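Local coordinates for transcriptional regulator, IclR family (Ruegeria sp. TM1040, PDB 3R4K), which probably regulates transcription as a dimer, binding DNA through a helix-turn-helix domain and sensing a small effector through a C-terminal domain of the IclR family, at residues 77-83 / 242-246; 96-101 / 213-219; 151-155 / 173-177. One frame throughout, in Å; residues are numbered along the deposited sequence.

Contact 1 of 3, residues 77-83 / 242-246; sequences VPILSAS and LTERI
Ile79 and Ile246 meet through their delta methyls, CD1 to CD1 at 3.7 Å, with the two side chains oblique to one another. With CG1 of Ile79 pointing away from its own backbone N (chi1 177°), CD1 also comes near Ile246 CG2. Ala82 turns its CB toward the second helix, 3.9 Å from Arg245 CB. Leu242 lays CD1 against the helix backbone, 3.9 Å from Ser83 N, with Ala82 CB 4.1 Å from the same methyl. These contacts pack the start of helix 79-94 against the end of helix 225-245 over the sheet of the C-terminal domain, probably the effector-binding one as in IclR relatives, where Leu100 touches Ile79, Ser83 and Leu242.

Arg245 bends at chi2 and chi3, which carries its guanidinium back over the first segment. Arg245 NH2 stands 3.5 Å from Val77 CG1, the two side chains crossing at about a right angle. Its NH1 forms a salt bridge with Glu52 of the second subunit, so this arginine ties the helix end to the partner chain. A water donates to Val77 O at 2.7 Å and, at a longer 3.3 Å, to Arg245 O, which also accepts from Arg73. The chemistry is therefore divided: the two segments meet directly through mostly apolar groups, with one water between backbone carbonyls, while the Arg245 charge is directed to Glu52 of the second subunit.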
# COMPACT_ATOMS: atom_id res chain seq x y z
N VAL A 77 -0.94 -9.83 -4.70
CA VAL A 77 -0.30 -10.65 -3.68
C VAL A 77 -0.59 -10.08 -2.25
O VAL A 77 0.22 -9.30 -1.74
CB VAL A 77 1.23 -10.86 -3.88
CG1 VAL A 77 1.75 -11.96 -2.96
CG2 VAL A 77 1.60 -11.17 -5.32
N PRO A 78 -1.69 -10.48 -1.56
CA PRO A 78 -1.87 -10.09 -0.14
C PRO A 78 -0.77 -10.76 0.75
O PRO A 78 -0.20 -11.75 0.30
CB PRO A 78 -3.28 -10.59 0.17
CG PRO A 78 -3.90 -10.98 -1.17
CD PRO A 78 -2.76 -11.41 -2.00
N ILE A 79 -0.41 -10.21 1.95
CA ILE A 79 0.64 -10.74 2.88
C ILE A 79 0.46 -12.27 3.15
O ILE A 79 1.45 -13.01 3.19
CB ILE A 79 0.74 -9.93 4.23
CG1 ILE A 79 1.78 -10.53 5.21
CG2 ILE A 79 -0.62 -9.79 4.91
CD1 ILE A 79 2.66 -9.55 5.90
N LEU A 80 -0.79 -12.74 3.31
CA LEU A 80 -1.03 -14.16 3.60
C LEU A 80 -0.76 -15.05 2.38
O LEU A 80 -0.36 -16.20 2.53
CB LEU A 80 -2.43 -14.40 4.19
CG LEU A 80 -2.72 -13.66 5.55
CD1 LEU A 80 -4.14 -13.85 5.99
CD2 LEU A 80 -1.77 -14.09 6.68
N SER A 81 -0.93 -14.51 1.17
CA SER A 81 -0.64 -15.22 -0.07
C SER A 81 0.88 -15.34 -0.25
O SER A 81 1.37 -16.41 -0.64
CB SER A 81 -1.28 -14.50 -1.25
OG SER A 81 -0.97 -15.12 -2.48
N ALA A 82 1.63 -14.27 0.09
CA ALA A 82 3.10 -14.24 0.06
C ALA A 82 3.72 -15.18 1.11
O ALA A 82 4.81 -15.72 0.90
CB ALA A 82 3.59 -12.82 0.29
N SER A 83 3.01 -15.38 2.24
CA SER A 83 3.48 -16.21 3.34
C SER A 83 3.46 -17.71 3.00
O SER A 83 4.29 -18.45 3.53
CB SER A 83 2.63 -15.96 4.58
OG SER A 83 1.39 -16.65 4.53
N LEU A 242 10.14 -12.71 3.53
CA LEU A 242 8.73 -12.32 3.60
C LEU A 242 8.60 -10.81 3.56
O LEU A 242 7.74 -10.30 2.83
CB LEU A 242 8.05 -12.89 4.86
CG LEU A 242 6.51 -12.65 5.02
CD1 LEU A 242 5.71 -13.10 3.78
CD2 LEU A 242 5.99 -13.37 6.25
N THR A 243 9.49 -10.11 4.30
CA THR A 243 9.53 -8.65 4.37
C THR A 243 9.71 -8.11 2.93
O THR A 243 9.02 -7.16 2.55
CB THR A 243 10.63 -8.19 5.37
OG1 THR A 243 10.31 -8.67 6.69
CG2 THR A 243 10.77 -6.69 5.46
N GLU A 244 10.55 -8.76 2.13
CA GLU A 244 10.83 -8.41 0.75
C GLU A 244 9.60 -8.63 -0.15
O GLU A 244 9.32 -7.76 -0.98
CB GLU A 244 12.02 -9.22 0.25
CG GLU A 244 12.58 -8.79 -1.09
CD GLU A 244 13.33 -9.90 -1.79
OE1 GLU A 244 12.76 -10.48 -2.74
OE2 GLU A 244 14.46 -10.23 -1.36
N ARG A 245 8.83 -9.75 0.02
CA ARG A 245 7.63 -10.05 -0.78
C ARG A 245 6.49 -9.03 -0.53
O ARG A 245 5.55 -8.97 -1.33
CB ARG A 245 7.11 -11.48 -0.53
CG ARG A 245 8.07 -12.63 -0.89
CD ARG A 245 7.95 -13.14 -2.32
NE ARG A 245 6.63 -13.70 -2.64
CZ ARG A 245 5.82 -13.23 -3.59
NH1 ARG A 245 6.19 -12.18 -4.33
NH2 ARG A 245 4.64 -13.79 -3.81
N ILE A 246 6.58 -8.22 0.55
CA ILE A 246 5.57 -7.23 0.87
C ILE A 246 6.15 -5.80 0.80
O ILE A 246 5.47 -4.87 1.20
CB ILE A 246 4.86 -7.50 2.24
CG1 ILE A 246 5.85 -7.42 3.43
CG2 ILE A 246 4.08 -8.83 2.22
CD1 ILE A 246 5.23 -7.08 4.78
O HOH W 1 2.52 -7.85 -1.99

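Contact 2 of 3, residues 96-101 / 213-219; sequences ETTHLS and ALAVAAP
The imidazole of His99 lies with one face against Ala215, whose CB sits 3.6 Å above the ring plane, displaced toward the rim. This is a CH-pi contact, with Ala215 CB 3.9 Å from the centroid of the His99 ring and 25° off its normal. At the edge, near the ring plane, stands the CB of Ala217. With chi1 61° His99 places CG between its backbone N and carbonyl carbon, and the ring leans across to the neighbouring strand; ND1 makes a weak hydrogen bond to Ser110.

The two strands are central neighbours in the six-stranded antiparallel sheet of the profilin-like, GAF-related domain of IclR regulators. His99 and Ala215 form a hydrogen-bonded pair: Ala215 N donates to His99 O at 2.8 Å, nearly along the C=O axis, and His99 N answers to Ala215 O. Ser101 and Ala213 bond reciprocally as well. At Thr97 and Ala217 the pairing is lopsided, because Ala217 N reaches Thr97 O well, whereas the return bond from Thr97 N is weak.

Thr98, Leu100, Leu214 and Val216 project from the other face, toward helix 79-94. Thr98 and Val216 run side by side in the same direction, CG2 to CG2 at 3.8 Å, while Thr98 OG1 is bonded to Ser91 and to Leu87 O. Beyond the last pair, Glu96 folds at chi2 so that its carboxylate lies by Ala218, CD to CB 3.5 Å, with a salt bridge to Arg222. A water supplements the weak bond there, accepting from Thr97 N at 3.0 Å and donating to Glu96 OE1 and to Ala217 O, each at 2.8 Å.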
# COMPACT_ATOMS: atom_id res chain seq x y z
N GLU A 96 9.60 -28.36 11.65
CA GLU A 96 8.65 -27.90 12.65
C GLU A 96 7.53 -27.03 12.06
O GLU A 96 7.59 -26.63 10.91
CB GLU A 96 9.40 -27.14 13.74
CG GLU A 96 10.49 -27.95 14.42
CD GLU A 96 10.07 -29.19 15.19
OE1 GLU A 96 8.85 -29.36 15.45
OE2 GLU A 96 10.97 -29.97 15.59
N THR A 97 6.48 -26.77 12.87
CA THR A 97 5.34 -25.95 12.49
C THR A 97 5.76 -24.49 12.45
O THR A 97 6.40 -24.01 13.38
CB THR A 97 4.19 -26.17 13.51
OG1 THR A 97 3.85 -27.56 13.48
CG2 THR A 97 2.95 -25.28 13.22
N THR A 98 5.38 -23.80 11.37
CA THR A 98 5.68 -22.38 11.21
C THR A 98 4.36 -21.61 11.14
O THR A 98 3.36 -22.15 10.69
CB THR A 98 6.56 -22.15 9.98
OG1 THR A 98 5.89 -22.67 8.84
CG2 THR A 98 7.93 -22.81 10.11
N HIS A 99 4.35 -20.36 11.62
CA HIS A 99 3.13 -19.56 11.55
C HIS A 99 3.42 -18.06 11.48
O HIS A 99 4.41 -17.57 12.03
CB HIS A 99 2.14 -19.87 12.69
CG HIS A 99 2.64 -19.64 14.07
ND1 HIS A 99 2.20 -18.55 14.83
CD2 HIS A 99 3.47 -20.40 14.83
CE1 HIS A 99 2.80 -18.66 16.00
NE2 HIS A 99 3.58 -19.76 16.05
N LEU A 100 2.54 -17.35 10.77
CA LEU A 100 2.57 -15.91 10.63
C LEU A 100 1.41 -15.33 11.42
O LEU A 100 0.26 -15.74 11.26
CB LEU A 100 2.50 -15.48 9.14
CG LEU A 100 2.43 -13.96 8.86
CD1 LEU A 100 3.72 -13.22 9.29
CD2 LEU A 100 2.06 -13.69 7.39
N SER A 101 1.73 -14.41 12.32
CA SER A 101 0.72 -13.72 13.12
C SER A 101 0.76 -12.24 12.76
O SER A 101 1.84 -11.69 12.46
CB SER A 101 0.92 -13.97 14.61
OG SER A 101 2.20 -13.55 15.03
N ALA A 213 4.63 -11.09 13.19
CA ALA A 213 5.79 -11.94 13.42
C ALA A 213 5.67 -13.27 12.72
O ALA A 213 4.57 -13.82 12.60
CB ALA A 213 5.98 -12.17 14.92
N LEU A 214 6.83 -13.79 12.30
CA LEU A 214 7.01 -15.09 11.68
C LEU A 214 7.64 -16.01 12.72
O LEU A 214 8.66 -15.64 13.32
CB LEU A 214 7.86 -14.97 10.40
CG LEU A 214 8.12 -16.27 9.65
CD1 LEU A 214 6.83 -16.87 9.15
CD2 LEU A 214 9.09 -16.06 8.53
N ALA A 215 7.03 -17.17 12.99
CA ALA A 215 7.51 -18.04 14.06
C ALA A 215 7.65 -19.49 13.67
O ALA A 215 7.02 -19.95 12.72
CB ALA A 215 6.59 -17.94 15.26
N VAL A 216 8.47 -20.22 14.47
CA VAL A 216 8.72 -21.66 14.40
C VAL A 216 8.35 -22.23 15.77
O VAL A 216 9.00 -21.86 16.75
CB VAL A 216 10.20 -21.99 13.99
CG1 VAL A 216 10.51 -23.48 14.10
CG2 VAL A 216 10.48 -21.48 12.58
N ALA A 217 7.30 -23.06 15.85
CA ALA A 217 6.81 -23.70 17.09
C ALA A 217 7.23 -25.15 17.08
O ALA A 217 6.91 -25.89 16.15
CB ALA A 217 5.31 -23.59 17.21
N ALA A 218 7.96 -25.55 18.10
CA ALA A 218 8.45 -26.92 18.18
C ALA A 218 8.20 -27.55 19.54
O ALA A 218 8.16 -26.85 20.54
CB ALA A 218 9.94 -26.92 17.89
N PRO A 219 8.10 -28.89 19.62
CA PRO A 219 8.02 -29.52 20.95
C PRO A 219 9.36 -29.35 21.66
O PRO A 219 10.43 -29.42 21.03
CB PRO A 219 7.75 -30.99 20.64
CG PRO A 219 7.44 -31.05 19.19
CD PRO A 219 8.15 -29.92 18.57
O HOH W 2 6.17 -28.46 15.34

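Contact 3 of 3, residues 151-155 / 173-177; sequences VDAVL and IRAEI
Leu155 sets CG opposite its carbonyl carbon (chi1 -70°), and Arg174 runs extended from CG to NE; together these torsions bring the leucine's CD1 over the centre of one guanidinium face, 3.5 Å above its plane. Leu155 CD1 also touches the aliphatic stem, 3.4 Å from Arg174 CG. At the guanidinium edge Asp152 closes a salt bridge, with Arg174 NH2 donating to Asp152 OD1 at 2.9 Å. OD1 is met on its anti side, and with the planes 60° apart this is a single-bond contact, not a coplanar two-bond one.

Helices 148-156 and 170-183 pack as a roughly antiparallel pair in the C-terminal domain, the axes of the two short segments 12.3 Å apart at 146°, a separation spanned by side chains. Leu155 and Ile173 slide past each other in opposite directions, CD2 to CG2 at 3.7 Å. Replacing Leu155 with an alanine would probably open a gap beside Ile173 and leave the Arg174 guanidinium freer to turn against Asp152. Val151 and Ile177 reach toward each other tip to tip, CG1 to CD1 at 3.8 Å, and helix 137-143 adds Leu143 against Ile177 and Leu140 against Ile173.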
# COMPACT_ATOMS: atom_id res chain seq x y z
N VAL A 151 3.69 -0.57 24.43
CA VAL A 151 4.35 -1.48 25.37
C VAL A 151 3.90 -1.14 26.80
O VAL A 151 3.57 -2.05 27.56
CB VAL A 151 5.89 -1.42 25.21
CG1 VAL A 151 6.60 -2.30 26.25
CG2 VAL A 151 6.32 -1.80 23.79
N ASP A 152 3.84 0.18 27.13
CA ASP A 152 3.41 0.70 28.44
C ASP A 152 1.98 0.26 28.76
O ASP A 152 1.71 -0.20 29.86
CB ASP A 152 3.53 2.24 28.50
CG ASP A 152 4.94 2.80 28.65
OD1 ASP A 152 5.86 2.02 28.98
OD2 ASP A 152 5.11 4.02 28.43
N ALA A 153 1.07 0.38 27.76
CA ALA A 153 -0.34 0.00 27.85
C ALA A 153 -0.49 -1.50 28.12
O ALA A 153 -1.20 -1.88 29.05
CB ALA A 153 -1.05 0.39 26.57
N VAL A 154 0.19 -2.35 27.32
CA VAL A 154 0.17 -3.81 27.40
C VAL A 154 0.68 -4.29 28.79
O VAL A 154 0.07 -5.18 29.39
CB VAL A 154 1.01 -4.41 26.24
CG1 VAL A 154 1.39 -5.87 26.49
CG2 VAL A 154 0.28 -4.25 24.91
N LEU A 155 1.75 -3.67 29.30
CA LEU A 155 2.36 -4.04 30.58
C LEU A 155 1.66 -3.43 31.81
O LEU A 155 1.86 -3.94 32.91
CB LEU A 155 3.86 -3.69 30.59
CG LEU A 155 4.73 -4.57 29.68
CD1 LEU A 155 6.11 -4.06 29.61
CD2 LEU A 155 4.74 -6.02 30.14
N ILE A 173 9.53 -8.94 31.55
CA ILE A 173 9.09 -8.86 30.16
C ILE A 173 9.87 -7.74 29.46
O ILE A 173 10.33 -7.94 28.33
CB ILE A 173 7.54 -8.69 30.05
CG1 ILE A 173 6.83 -9.97 30.56
CG2 ILE A 173 7.09 -8.38 28.61
CD1 ILE A 173 5.71 -9.73 31.21
N ARG A 174 10.05 -6.59 30.13
CA ARG A 174 10.81 -5.44 29.61
C ARG A 174 12.29 -5.82 29.38
O ARG A 174 12.90 -5.35 28.41
CB ARG A 174 10.72 -4.25 30.56
CG ARG A 174 9.37 -3.55 30.51
CD ARG A 174 9.39 -2.24 31.25
NE ARG A 174 8.07 -1.62 31.33
CZ ARG A 174 7.54 -0.83 30.40
NH1 ARG A 174 8.21 -0.58 29.27
NH2 ARG A 174 6.34 -0.30 30.58
N ALA A 175 12.85 -6.69 30.25
CA ALA A 175 14.22 -7.18 30.15
C ALA A 175 14.36 -8.08 28.91
O ALA A 175 15.35 -7.97 28.17
CB ALA A 175 14.59 -7.94 31.41
N GLU A 176 13.34 -8.93 28.67
CA GLU A 176 13.27 -9.83 27.52
C GLU A 176 13.12 -9.02 26.21
O GLU A 176 13.86 -9.28 25.27
CB GLU A 176 12.12 -10.85 27.69
CG GLU A 176 12.32 -12.17 26.95
CD GLU A 176 13.52 -13.04 27.30
OE1 GLU A 176 14.01 -12.97 28.46
OE2 GLU A 176 13.96 -13.81 26.42
N ILE A 177 12.22 -8.00 26.21
CA ILE A 177 11.98 -7.06 25.10
C ILE A 177 13.31 -6.44 24.65
O ILE A 177 13.58 -6.41 23.44
CB ILE A 177 10.95 -5.97 25.53
CG1 ILE A 177 9.51 -6.51 25.45
CG2 ILE A 177 11.08 -4.66 24.73
CD1 ILE A 177 8.50 -5.52 25.90

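In the fold
From the N terminus the chain passes through the DNA-binding part and helix 66-76 to reach 77-83, which pairs with 242-246 near the far end to close contact 1. Helix 79-94 leads into strand 97-104, the first partner of contact 2, closed when 213-219 returns, 112 residues beyond 96-101. Within that span, 151-155 and 173-177 close the short loop of contact 3. The three are thus concentric, and none cross. Contacts 1 and 2 touch, Leu80 CD2 lying 3.9 Å from Leu100 CD2, and join the helix pair to the middle of the sheet. Contact 3 stands apart, its nearest atoms about 12 Å from contact 2 and about 17 Å from contact 1.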